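Local coordinates for protein glycoside hydrolase family 81 (Clostridium thermocellum, PDB 6FOP) that probably hydrolyses beta-1,3-glucans such as laminarin as a family 81 glycoside hydrolase of the cellulosome, at residues V205-T210 against T215-Y220; S239-T244 against L519-Y524; Q330-V335 against K365-S370; A629-W634 against N655-G660. All blocks are in the same frame, centred on the assembly; numbering follows the deposited sequence.

Contact 1. Residues V205-T210 against T215-Y220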
loop_
_atom_site.group_PDB
_atom_site.type_symbol
_atom_site.label_atom_id
_atom_site.label_comp_id
_atom_site.label_asym_id
_atom_site.label_seq_id
_atom_site.Cartn_x
_atom_site.Cartn_y
_atom_site.Cartn_z
ATOM N N VAL A 205 -3.540 1.005 25.798
ATOM C CA VAL A 205 -2.147 0.744 26.131
ATOM C C VAL A 205 -1.480 2.080 26.490
ATOM O O VAL A 205 -1.620 3.072 25.772
ATOM C CB VAL A 205 -1.381 -0.006 25.028
ATOM C CG1 VAL A 205 -1.373 0.732 23.683
ATOM C CG2 VAL A 205 0.048 -0.301 25.480
ATOM N N LEU A 206 -0.847 2.107 27.659
ATOM C CA LEU A 206 -0.279 3.324 28.226
ATOM C C LEU A 206 1.219 3.317 28.044
ATOM O O LEU A 206 1.830 2.265 28.049
ATOM C CB LEU A 206 -0.601 3.380 29.723
ATOM C CG LEU A 206 -2.084 3.309 30.060
ATOM C CD1 LEU A 206 -2.277 3.153 31.569
ATOM C CD2 LEU A 206 -2.838 4.517 29.549
ATOM N N PRO A 207 1.821 4.509 27.960
ATOM C CA PRO A 207 3.258 4.603 27.781
ATOM C C PRO A 207 4.039 4.504 29.096
ATOM O O PRO A 207 5.269 4.414 29.061
ATOM C CB PRO A 207 3.446 5.997 27.158
ATOM C CG PRO A 207 2.266 6.770 27.640
ATOM C CD PRO A 207 1.134 5.792 27.745
ATOM N N ASP A 208 3.351 4.536 30.235
ATOM C CA ASP A 208 4.023 4.475 31.539
ATOM C C ASP A 208 2.979 4.099 32.585
ATOM O O ASP A 208 1.808 3.975 32.255
ATOM C CB ASP A 208 4.731 5.819 31.863
ATOM C CG ASP A 208 3.778 6.981 31.986
ATOM O OD1 ASP A 208 2.943 6.944 32.902
ATOM O OD2 ASP A 208 3.840 7.926 31.147
ATOM N N ASN A 209 3.410 3.912 33.834
ATOM C CA ASN A 209 2.509 3.556 34.931
ATOM C C ASN A 209 2.260 4.696 35.901
ATOM O O ASN A 209 1.906 4.434 37.039
ATOM C CB ASN A 209 3.005 2.319 35.683
ATOM C CG ASN A 209 4.326 2.530 36.426
ATOM O OD1 ASN A 209 4.978 3.580 36.347
ATOM N ND2 ASN A 209 4.705 1.517 37.201
ATOM N N THR A 210 2.369 5.944 35.448
ATOM C CA THR A 210 2.089 7.060 36.331
ATOM C C THR A 210 0.590 7.365 36.353
ATOM O O THR A 210 -0.134 7.188 35.364
ATOM C CB THR A 210 2.870 8.331 35.944
ATOM O OG1 THR A 210 2.377 8.895 34.714
ATOM C CG2 THR A 210 4.366 8.032 35.847
ATOM N N THR A 215 -4.586 9.451 34.103
ATOM C CA THR A 215 -5.634 10.476 34.158
ATOM C C THR A 215 -5.871 11.072 32.772
ATOM O O THR A 215 -7.007 11.294 32.370
ATOM C CB THR A 215 -5.235 11.585 35.154
ATOM O OG1 THR A 215 -5.030 11.006 36.454
ATOM C CG2 THR A 215 -6.284 12.634 35.247
ATOM N N TYR A 216 -4.794 11.337 32.036
ATOM C CA TYR A 216 -4.922 11.904 30.686
ATOM C C TYR A 216 -5.615 10.926 29.744
ATOM O O TYR A 216 -6.534 11.306 29.006
ATOM C CB TYR A 216 -3.543 12.254 30.153
ATOM C CG TYR A 216 -3.628 12.957 28.805
ATOM C CD1 TYR A 216 -3.933 14.319 28.727
ATOM C CD2 TYR A 216 -3.450 12.256 27.611
ATOM C CE1 TYR A 216 -4.048 14.962 27.509
ATOM C CE2 TYR A 216 -3.543 12.910 26.385
ATOM C CZ TYR A 216 -3.828 14.250 26.339
ATOM O OH TYR A 216 -3.936 14.862 25.109
ATOM N N TYR A 217 -5.216 9.668 29.774
ATOM C CA TYR A 217 -5.870 8.645 28.936
ATOM C C TYR A 217 -7.330 8.436 29.342
ATOM O O TYR A 217 -8.184 8.281 28.486
ATOM C CB TYR A 217 -5.073 7.362 28.906
ATOM C CG TYR A 217 -3.891 7.415 27.944
ATOM C CD1 TYR A 217 -2.792 8.227 28.193
ATOM C CD2 TYR A 217 -3.887 6.649 26.782
ATOM C CE1 TYR A 217 -1.717 8.262 27.317
ATOM C CE2 TYR A 217 -2.822 6.682 25.903
ATOM C CZ TYR A 217 -1.749 7.492 26.181
ATOM O OH TYR A 217 -0.677 7.532 25.314
ATOM N N LYS A 218 -7.637 8.496 30.643
ATOM C CA LYS A 218 -9.025 8.439 31.089
ATOM C C LYS A 218 -9.839 9.583 30.526
ATOM O O LYS A 218 -10.997 9.392 30.166
ATOM C CB LYS A 218 -9.096 8.404 32.617
ATOM C CG LYS A 218 -10.514 8.281 33.138
ATOM C CD LYS A 218 -10.576 8.351 34.650
ATOM C CE LYS A 218 -12.036 8.279 35.095
ATOM N NZ LYS A 218 -12.245 8.601 36.527
ATOM N N ASP A 219 -9.236 10.774 30.435
ATOM C CA ASP A 219 -9.954 11.921 29.904
ATOM C C ASP A 219 -10.567 11.671 28.532
ATOM O O ASP A 219 -11.609 12.240 28.226
ATOM C CB ASP A 219 -9.054 13.154 29.784
ATOM C CG ASP A 219 -8.726 13.806 31.103
ATOM O OD1 ASP A 219 -9.472 13.642 32.074
ATOM O OD2 ASP A 219 -7.702 14.548 31.135
ATOM N N TYR A 220 -9.897 10.883 27.696
ATOM C CA TYR A 220 -10.398 10.600 26.333
ATOM C C TYR A 220 -10.893 9.173 26.128
ATOM O O TYR A 220 -11.308 8.809 25.042
ATOM C CB TYR A 220 -9.328 10.990 25.293
ATOM C CG TYR A 220 -8.972 12.449 25.414
ATOM C CD1 TYR A 220 -9.828 13.436 24.925
ATOM C CD2 TYR A 220 -7.845 12.854 26.148
ATOM C CE1 TYR A 220 -9.526 14.780 25.069
ATOM C CE2 TYR A 220 -7.551 14.187 26.309
ATOM C CZ TYR A 220 -8.400 15.143 25.775
ATOM O OH TYR A 220 -8.102 16.448 25.940
#
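Leu206 and Tyr217 carry the apolar part of this contact, their side chains running antiparallel past one another. A single methyl, Leu206 CD2, lies over one face of the Tyr217 ring, 3.9 Å from the centroid and 27° off the normal, a CH-pi contact. It is displaced toward the base of the ring, so that Leu206 CD2 comes within 3.5 Å of Tyr217 CG. The ring is sent across to the strand end by a first torsion of -80°, with CG opposite the carbonyl carbon. Farther along the ring, Pro207 approaches obliquely, its CD 3.7 Å from Tyr217 CZ.

The polar end of the ring is fixed from outside the two segments: the Tyr217 hydroxyl is hydrogen-bonded to that of Tyr281, which also bonds to Val205 O and thus links strand and helix.

A second set of polar bonds shapes the connection. Asp208 OD1 accepts twice: from Thr210 N at 2.8 Å through its anti lone pair, closing an Asx turn, and from Thr210 OG1 at 2.7 Å from above the carboxylate plane. Thr210 is the N-cap of the helix that follows.

The contact thus folds helix 211-220 back onto the end of strand 200-206, which runs between strands 133-139 and 170-175, while Tyr279 and Ile260 of strand 260-263 also pack on Tyr217.

Contact 2. Residues S239-T244 against L519-Y524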
loop_
_atom_site.group_PDB
_atom_site.type_symbol
_atom_site.label_atom_id
_atom_site.label_comp_id
_atom_site.label_asym_id
_atom_site.label_seq_id
_atom_site.Cartn_x
_atom_site.Cartn_y
_atom_site.Cartn_z
ATOM N N SER A 239 3.052 21.630 -6.267
ATOM C CA SER A 239 3.595 20.277 -6.388
ATOM C C SER A 239 3.596 19.537 -5.048
ATOM O O SER A 239 4.559 18.879 -4.692
ATOM C CB SER A 239 4.992 20.283 -7.044
ATOM O OG SER A 239 5.302 19.012 -7.601
ATOM N N THR A 240 2.470 19.618 -4.345
ATOM C CA THR A 240 2.310 18.960 -3.041
ATOM C C THR A 240 1.092 18.051 -3.041
ATOM O O THR A 240 0.149 18.245 -3.804
ATOM C CB THR A 240 2.137 19.954 -1.886
ATOM O OG1 THR A 240 1.000 20.792 -2.153
ATOM C CG2 THR A 240 3.371 20.776 -1.704
ATOM N N LEU A 241 1.137 17.070 -2.152
ATOM C CA LEU A 241 0.030 16.151 -1.931
ATOM C C LEU A 241 -0.304 16.178 -0.441
ATOM O O LEU A 241 0.524 15.807 0.387
ATOM C CB LEU A 241 0.428 14.762 -2.419
ATOM C CG LEU A 241 -0.603 13.649 -2.533
ATOM C CD1 LEU A 241 -0.922 13.110 -1.164
ATOM C CD2 LEU A 241 -1.851 14.103 -3.247
ATOM N N THR A 242 -1.499 16.672 -0.127
ATOM C CA THR A 242 -1.994 16.789 1.226
ATOM C C THR A 242 -3.002 15.694 1.513
ATOM O O THR A 242 -3.890 15.437 0.699
ATOM C CB THR A 242 -2.658 18.148 1.405
ATOM O OG1 THR A 242 -1.684 19.173 1.207
ATOM C CG2 THR A 242 -3.240 18.290 2.816
ATOM N N THR A 243 -2.834 15.036 2.653
ATOM C CA THR A 243 -3.804 14.032 3.121
ATOM C C THR A 243 -4.301 14.446 4.506
ATOM O O THR A 243 -3.483 14.785 5.369
ATOM C CB THR A 243 -3.179 12.636 3.240
ATOM O OG1 THR A 243 -2.514 12.316 2.004
ATOM C CG2 THR A 243 -4.249 11.578 3.521
ATOM N N THR A 244 -5.621 14.452 4.677
ATOM C CA THR A 244 -6.261 14.705 5.969
ATOM C C THR A 244 -6.798 13.378 6.500
ATOM O O THR A 244 -7.387 12.607 5.751
ATOM C CB THR A 244 -7.345 15.796 5.816
ATOM O OG1 THR A 244 -6.711 16.979 5.310
ATOM C CG2 THR A 244 -7.991 16.171 7.140
ATOM N N LEU A 519 -5.944 10.848 -7.602
ATOM C CA LEU A 519 -5.928 9.549 -6.914
ATOM C C LEU A 519 -4.557 8.899 -7.092
ATOM O O LEU A 519 -3.937 8.422 -6.126
ATOM C CB LEU A 519 -7.025 8.646 -7.472
ATOM C CG LEU A 519 -6.976 7.151 -7.113
ATOM C CD1 LEU A 519 -7.265 6.908 -5.645
ATOM C CD2 LEU A 519 -7.912 6.352 -8.004
ATOM N N GLY A 520 -4.089 8.835 -8.331
ATOM C CA GLY A 520 -2.771 8.272 -8.609
ATOM C C GLY A 520 -1.657 8.981 -7.867
ATOM O O GLY A 520 -0.742 8.329 -7.339
ATOM N N ILE A 521 -1.695 10.310 -7.862
ATOM C CA ILE A 521 -0.681 11.103 -7.185
ATOM C C ILE A 521 -0.698 10.809 -5.695
ATOM O O ILE A 521 0.352 10.655 -5.067
ATOM C CB ILE A 521 -0.786 12.596 -7.535
ATOM C CG1 ILE A 521 -0.489 12.782 -9.027
ATOM C CG2 ILE A 521 0.137 13.437 -6.658
ATOM C CD1 ILE A 521 -0.741 14.174 -9.549
ATOM N N TYR A 522 -1.889 10.737 -5.123
ATOM C CA TYR A 522 -2.060 10.353 -3.711
ATOM C C TYR A 522 -1.419 9.001 -3.397
ATOM O O TYR A 522 -0.595 8.845 -2.466
ATOM C CB TYR A 522 -3.561 10.373 -3.360
ATOM C CG TYR A 522 -3.962 9.583 -2.113
ATOM C CD1 TYR A 522 -3.614 10.032 -0.844
ATOM C CD2 TYR A 522 -4.631 8.375 -2.211
ATOM C CE1 TYR A 522 -3.960 9.319 0.297
ATOM C CE2 TYR A 522 -4.952 7.651 -1.067
ATOM C CZ TYR A 522 -4.622 8.126 0.164
ATOM O OH TYR A 522 -4.948 7.392 1.283
ATOM N N LEU A 523 -1.798 7.993 -4.180
ATOM C CA LEU A 523 -1.269 6.640 -3.953
ATOM C C LEU A 523 0.228 6.557 -4.137
ATOM O O LEU A 523 0.942 5.988 -3.312
ATOM C CB LEU A 523 -1.991 5.634 -4.846
ATOM C CG LEU A 523 -3.502 5.510 -4.624
ATOM C CD1 LEU A 523 -4.162 4.754 -5.773
ATOM C CD2 LEU A 523 -3.786 4.800 -3.295
ATOM N N TYR A 524 0.691 7.072 -5.268
ATOM C CA TYR A 524 2.096 7.024 -5.619
ATOM C C TYR A 524 2.965 7.729 -4.595
ATOM O O TYR A 524 3.944 7.169 -4.082
ATOM C CB TYR A 524 2.277 7.673 -7.005
ATOM C CG TYR A 524 3.714 7.815 -7.456
ATOM C CD1 TYR A 524 4.394 6.772 -8.074
ATOM C CD2 TYR A 524 4.405 8.991 -7.231
ATOM C CE1 TYR A 524 5.725 6.924 -8.461
ATOM C CE2 TYR A 524 5.721 9.146 -7.640
ATOM C CZ TYR A 524 6.379 8.111 -8.246
ATOM O OH TYR A 524 7.680 8.282 -8.632
#
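The hydroxyl oxygen of Thr243 rests at the edge of the Tyr522 ring, in its plane, where two ring carbons meet it: Thr243 OG1 is 3.7 Å from Tyr522 CE1 and only slightly farther from CD1. At these oxygen-to-carbon distances the contact is van der Waals, with the hydroxyl oxygen set against the C-H edge of the ring, and the methyl CG2 of Thr243 touches the same edge. The two side chains lie roughly perpendicular.

Leu241, two residues earlier on the same face of the strand, points at the helix and packs against the backbone of Tyr522. Its CG lies opposite the backbone N (chi1 -170°), which sends both methyls down onto the helix: Leu241 CD2 is 3.8 Å from Tyr522 CA, and Leu241 CD1 stands 4.1 Å from Tyr522 CD1 at the ring edge. Leu241 CD2 also reaches Ile521 CG2, at 4.0 Å. The leucine thus sits on the helix backbone at Tyr522, with its methyls touching the side chains of Ile521 and Tyr522, while Thr240 and Thr242 turn to the other side of the strand.

Trp232 stacks on the Tyr522 ring, and Phe470, a residue of a calcium site, meets it at a steep angle.

Strand 240-244 crosses helix 519-524 at -82°, with 8.9 Å between their axes. This is a buried sheet-on-helix packing, in which the antiparallel sheet of strands 223-235, 240-251 and 295-301 lies against a helix of the (alpha/alpha)6 barrel characteristic of family 81.

Contact 3. Residues Q330-V335 against K365-S370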
loop_
_atom_site.group_PDB
_atom_site.type_symbol
_atom_site.label_atom_id
_atom_site.label_comp_id
_atom_site.label_asym_id
_atom_site.label_seq_id
_atom_site.Cartn_x
_atom_site.Cartn_y
_atom_site.Cartn_z
ATOM N N GLN A 330 9.559 -10.764 -30.697
ATOM C CA GLN A 330 8.883 -11.396 -29.570
ATOM C C GLN A 330 7.679 -10.619 -29.067
ATOM O O GLN A 330 7.185 -10.896 -27.982
ATOM C CB GLN A 330 9.884 -11.586 -28.427
ATOM C CG GLN A 330 11.200 -12.240 -28.817
ATOM C CD GLN A 330 11.049 -13.531 -29.589
ATOM O OE1 GLN A 330 11.846 -13.822 -30.492
ATOM N NE2 GLN A 330 10.041 -14.325 -29.237
ATOM N N ALA A 331 7.182 -9.662 -29.844
ATOM C CA ALA A 331 6.097 -8.779 -29.381
ATOM C C ALA A 331 4.827 -9.519 -29.013
ATOM O O ALA A 331 4.088 -9.056 -28.132
ATOM C CB ALA A 331 5.764 -7.724 -30.438
ATOM N N ASP A 332 4.572 -10.645 -29.666
ATOM C CA ASP A 332 3.371 -11.423 -29.420
ATOM C C ASP A 332 3.632 -12.687 -28.587
ATOM O O ASP A 332 2.823 -13.624 -28.619
ATOM C CB ASP A 332 2.716 -11.761 -30.762
ATOM C CG ASP A 332 3.608 -12.600 -31.663
ATOM O OD1 ASP A 332 4.834 -12.740 -31.376
ATOM O OD2 ASP A 332 3.060 -13.113 -32.661
ATOM N N ALA A 333 4.727 -12.689 -27.818
ATOM C CA ALA A 333 5.229 -13.895 -27.108
ATOM C C ALA A 333 5.385 -13.673 -25.583
ATOM O O ALA A 333 6.485 -13.657 -25.042
ATOM C CB ALA A 333 6.557 -14.338 -27.731
ATOM N N PRO A 334 4.258 -13.520 -24.867
ATOM C CA PRO A 334 4.341 -13.533 -23.396
ATOM C C PRO A 334 4.864 -14.895 -22.926
ATOM O O PRO A 334 4.654 -15.914 -23.605
ATOM C CB PRO A 334 2.891 -13.312 -22.955
ATOM C CG PRO A 334 2.062 -13.715 -24.132
ATOM C CD PRO A 334 2.870 -13.439 -25.357
ATOM N N VAL A 335 5.535 -14.916 -21.770
ATOM C CA VAL A 335 6.062 -16.183 -21.261
ATOM C C VAL A 335 4.941 -17.079 -20.718
ATOM O O VAL A 335 5.078 -18.290 -20.687
ATOM C CB VAL A 335 7.164 -15.993 -20.213
ATOM C CG1 VAL A 335 8.310 -15.130 -20.758
ATOM C CG2 VAL A 335 6.595 -15.445 -18.941
ATOM N N LYS A 365 7.354 -0.099 -33.532
ATOM C CA LYS A 365 6.247 0.652 -32.898
ATOM C C LYS A 365 4.905 0.019 -33.202
ATOM O O LYS A 365 4.100 -0.227 -32.293
ATOM C CB LYS A 365 6.240 2.134 -33.327
ATOM C CG LYS A 365 5.001 2.917 -32.925
ATOM C CD LYS A 365 4.705 4.059 -33.869
ATOM C CE LYS A 365 3.497 4.865 -33.403
ATOM N NZ LYS A 365 3.220 5.957 -34.372
ATOM N N ASP A 366 4.648 -0.213 -34.482
ATOM C CA ASP A 366 3.375 -0.767 -34.900
ATOM C C ASP A 366 3.149 -2.179 -34.319
ATOM O O ASP A 366 2.019 -2.508 -33.910
ATOM C CB ASP A 366 3.286 -0.823 -36.425
ATOM C CG ASP A 366 3.110 0.538 -37.077
ATOM O OD1 ASP A 366 2.854 1.561 -36.406
ATOM O OD2 ASP A 366 3.254 0.566 -38.332
ATOM N N ARG A 367 4.204 -3.000 -34.264
ATOM C CA ARG A 367 4.057 -4.338 -33.692
ATOM C C ARG A 367 3.693 -4.250 -32.191
ATOM O O ARG A 367 2.839 -4.968 -31.701
ATOM C CB ARG A 367 5.323 -5.168 -33.885
ATOM C CG ARG A 367 5.442 -5.670 -35.313
ATOM C CD ARG A 367 6.223 -6.966 -35.436
ATOM N NE ARG A 367 5.757 -8.038 -34.544
ATOM C CZ ARG A 367 6.193 -9.305 -34.594
ATOM N NH1 ARG A 367 7.098 -9.702 -35.509
ATOM N NH2 ARG A 367 5.730 -10.183 -33.718
ATOM N N PHE A 368 4.348 -3.332 -31.493
ATOM C CA PHE A 368 4.110 -3.181 -30.061
ATOM C C PHE A 368 2.693 -2.675 -29.805
ATOM O O PHE A 368 1.956 -3.274 -29.022
ATOM C CB PHE A 368 5.130 -2.211 -29.436
ATOM C CG PHE A 368 6.575 -2.672 -29.479
ATOM C CD1 PHE A 368 6.914 -4.003 -29.459
ATOM C CD2 PHE A 368 7.605 -1.737 -29.498
ATOM C CE1 PHE A 368 8.237 -4.403 -29.480
ATOM C CE2 PHE A 368 8.926 -2.150 -29.505
ATOM C CZ PHE A 368 9.226 -3.478 -29.520
ATOM N N ILE A 369 2.314 -1.565 -30.440
ATOM C CA ILE A 369 0.965 -0.956 -30.269
ATOM C C ILE A 369 -0.119 -1.920 -30.661
ATOM O O ILE A 369 -1.146 -2.035 -29.991
ATOM C CB ILE A 369 0.770 0.355 -31.071
ATOM C CG1 ILE A 369 1.627 1.442 -30.450
ATOM C CG2 ILE A 369 -0.696 0.808 -31.070
ATOM C CD1 ILE A 369 1.627 2.774 -31.167
ATOM N N SER A 370 0.068 -2.619 -31.785
ATOM C CA SER A 370 -0.935 -3.571 -32.269
ATOM C C SER A 370 -1.203 -4.658 -31.239
ATOM O O SER A 370 -2.350 -5.014 -30.970
ATOM C CB SER A 370 -0.491 -4.219 -33.583
ATOM O OG SER A 370 -1.412 -5.206 -34.015
#
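A type I beta turn from Gln330 to Ala333, closed by the bond from Ala333 N to Gln330 O at 3.0 Å, brings Ala331 up to Phe368, their CA atoms 6.0 Å apart. The turn follows helix 317-329 and leads to helix 339-359 in the (alpha/alpha)6 barrel domain, and the segment it meets belongs to the next helix, 362-379.

Ala331 directs its methyl at the helix, where it touches two consecutive side chains. On one side CB lies at the edge of the Phe368 ring, 4.0 Å from CD1; on the other it approaches the Arg367 guanidinium obliquely, 4.1 Å from NH2. Although the Phe368 side chain starts off away from the turn, the end of its ring swings back, and Leu327 and Ala328 of helix 317-329 also pack on it. The turn's backbone is held as well, since Ala331 O accepts a hydrogen bond from His345 NE2.

Arg367 bends at chi3 (52°), which curls its guanidinium over Ala331 toward Asp332. Asp332 has two conformers, so the ion pair should be read with caution: in one of them, Asp332 OD1 sits in the plane at the guanidinium edge, 3.6 Å from Arg367 NH2, with the carboxylate plane turned 89° to it.

Contact 4. Residues A629-W634 against N655-G660. With MG (magnesium ion), chain Z.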
loop_
_atom_site.group_PDB
_atom_site.type_symbol
_atom_site.label_atom_id
_atom_site.label_comp_id
_atom_site.label_asym_id
_atom_site.label_seq_id
_atom_site.Cartn_x
_atom_site.Cartn_y
_atom_site.Cartn_z
ATOM N N ALA A 629 29.548 3.647 -14.571
ATOM C CA ALA A 629 29.922 2.301 -14.154
ATOM C C ALA A 629 28.855 1.274 -14.566
ATOM O O ALA A 629 29.179 0.172 -15.049
ATOM C CB ALA A 629 30.185 2.250 -12.662
ATOM N N ALA A 630 27.581 1.643 -14.391
ATOM C CA ALA A 630 26.495 0.727 -14.776
ATOM C C ALA A 630 26.538 0.408 -16.276
ATOM O O ALA A 630 26.339 -0.747 -16.673
ATOM C CB ALA A 630 25.128 1.313 -14.384
ATOM N N LYS A 631 26.780 1.435 -17.096
ATOM C CA LYS A 631 26.929 1.228 -18.528
ATOM C C LYS A 631 28.110 0.304 -18.867
ATOM O O LYS A 631 28.004 -0.559 -19.726
ATOM C CB LYS A 631 27.128 2.571 -19.215
ATOM C CG LYS A 631 27.173 2.468 -20.733
ATOM C CD LYS A 631 27.380 3.822 -21.395
ATOM C CE LYS A 631 27.563 3.688 -22.905
ATOM N NZ LYS A 631 27.758 5.014 -23.536
ATOM N N ASN A 632 29.211 0.486 -18.164
ATOM C CA ASN A 632 30.385 -0.335 -18.388
ATOM C C ASN A 632 30.128 -1.816 -18.057
ATOM O O ASN A 632 30.566 -2.696 -18.794
ATOM C CB ASN A 632 31.568 0.217 -17.603
ATOM C CG ASN A 632 32.898 -0.078 -18.268
ATOM O OD1 ASN A 632 33.070 0.118 -19.471
ATOM N ND2 ASN A 632 33.846 -0.553 -17.494
ATOM N N MET A 633 29.411 -2.063 -16.952
ATOM C CA MET A 633 29.099 -3.427 -16.521
ATOM C C MET A 633 28.021 -4.072 -17.377
ATOM O O MET A 633 27.986 -5.293 -17.531
ATOM C CB MET A 633 28.698 -3.476 -15.050
ATOM C CG MET A 633 29.807 -3.050 -14.110
ATOM S SD MET A 633 29.409 -3.252 -12.373
ATOM C CE MET A 633 28.178 -1.979 -12.120
ATOM N N TRP A 634 27.101 -3.265 -17.899
ATOM C CA TRP A 634 26.082 -3.815 -18.742
ATOM C C TRP A 634 26.717 -4.422 -20.001
ATOM O O TRP A 634 27.708 -3.924 -20.531
ATOM C CB TRP A 634 25.068 -2.727 -19.130
ATOM C CG TRP A 634 23.905 -3.283 -19.917
ATOM C CD1 TRP A 634 22.769 -3.802 -19.417
ATOM C CD2 TRP A 634 23.803 -3.414 -21.342
ATOM N NE1 TRP A 634 21.940 -4.249 -20.427
ATOM C CE2 TRP A 634 22.577 -4.057 -21.621
ATOM C CE3 TRP A 634 24.664 -3.134 -22.403
ATOM C CZ2 TRP A 634 22.145 -4.314 -22.919
ATOM C CZ3 TRP A 634 24.222 -3.402 -23.700
ATOM C CH2 TRP A 634 23.005 -4.008 -23.939
ATOM N N ASN A 655 20.608 7.023 -20.688
ATOM C CA ASN A 655 20.005 8.325 -20.407
ATOM C C ASN A 655 20.510 8.903 -19.082
ATOM O O ASN A 655 20.811 10.099 -18.997
ATOM C CB ASN A 655 18.489 8.278 -20.454
ATOM C CG ASN A 655 17.955 8.620 -21.838
ATOM O OD1 ASN A 655 18.113 9.749 -22.310
ATOM N ND2 ASN A 655 17.346 7.645 -22.498
ATOM N N LEU A 656 20.605 8.086 -18.030
ATOM C CA LEU A 656 21.148 8.621 -16.775
ATOM C C LEU A 656 22.612 9.056 -16.916
ATOM O O LEU A 656 23.039 10.044 -16.344
ATOM C CB LEU A 656 20.967 7.637 -15.613
ATOM C CG LEU A 656 19.504 7.377 -15.224
ATOM C CD1 LEU A 656 19.417 6.215 -14.250
ATOM C CD2 LEU A 656 18.855 8.613 -14.658
ATOM N N ASP A 657 23.348 8.328 -17.760
ATOM C CA ASP A 657 24.733 8.669 -18.100
ATOM C C ASP A 657 24.856 10.091 -18.691
ATOM O O ASP A 657 25.791 10.827 -18.360
ATOM C CB ASP A 657 25.287 7.603 -19.062
ATOM C CG ASP A 657 26.786 7.725 -19.299
ATOM O OD1 ASP A 657 27.577 8.056 -18.379
ATOM O OD2 ASP A 657 27.191 7.466 -20.436
ATOM N N SER A 658 23.866 10.477 -19.509
ATOM C CA SER A 658 23.833 11.772 -20.141
ATOM C C SER A 658 23.195 12.868 -19.278
ATOM O O SER A 658 23.725 13.989 -19.169
ATOM C CB SER A 658 23.029 11.626 -21.435
ATOM O OG SER A 658 22.931 12.856 -22.069
ATOM N N LEU A 659 22.038 12.550 -18.710
ATOM C CA LEU A 659 21.204 13.527 -17.978
ATOM C C LEU A 659 21.703 13.815 -16.580
ATOM O O LEU A 659 21.518 14.929 -16.063
ATOM C CB LEU A 659 19.773 13.008 -17.871
ATOM C CG LEU A 659 18.978 12.744 -19.164
ATOM C CD1 LEU A 659 17.736 11.886 -18.857
ATOM C CD2 LEU A 659 18.511 14.023 -19.802
ATOM N N GLY A 660 22.319 12.824 -15.948
ATOM C CA GLY A 660 22.620 12.884 -14.521
ATOM C C GLY A 660 21.573 12.189 -13.675
ATOM O O GLY A 660 20.686 11.517 -14.179
HETATM MG MG MG Z . 28.904 -2.132 -21.351
HETATM O O HOH W 1 29.862 6.405 -22.382
HETATM O O HOH W 2 27.760 -1.149 -23.188
#
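Lys631 and Asp657 form a surface ion pair between helix 627-633, whose C-terminal end binds a magnesium ion, and the last turns of helix 646-659. The side chains lie roughly perpendicular. Lys631 is fully extended, its CG opposite the backbone N (chi1 -175°), and passes across the carboxylate: its aliphatic CD lies 3.8 Å from Asp657 OD2, while the direct salt bridge from Lys631 NZ to the same oxygen is long, at 4.0 Å.

A water completes the link, accepting from Lys631 NZ at 2.8 Å and donating weakly to Asp657 OD2. Thr314 OG1 is hydrogen-bonded to both Lys631 NZ and Asp657 OD2, making a second bridge between the charges.

At the helix end the magnesium ion is held by backbone carbonyls, Lys631 O at 2.4 Å and Trp634 O at 2.3 Å, together with a water. The side chain of Lys631 thus serves the ion pair while its carbonyl serves the metal. Trp634, the first residue to leave the helical conformation, stacks its ring on Tyr650.

With the direct charge contact long, and Thr314 and a water bonded to both groups, the link between the helices probably rests on a small polar network more than on a tight salt bridge.

How the contacts relate
From the N terminus, contact 1 closes first, a short local return that sets helix 211-220 against the end of strand 200-206. Contact 2 then joins strand 240-251 to helix 514-534 over about 275 residues, the long-range tie between sheet and helical barrel. Within its span lies contact 3, a shorter closure linking the turn after helix 317-329 to helix 362-379. Contact 4 follows in series, bringing helices 627-633 and 646-659 together. No two contacts cross along the chain or touch in space. Contact 2 is nearest the chain's centre; contact 1 lies on the opposite side of that centre from contacts 3 and 4, whose own centres are about 27 Å apart.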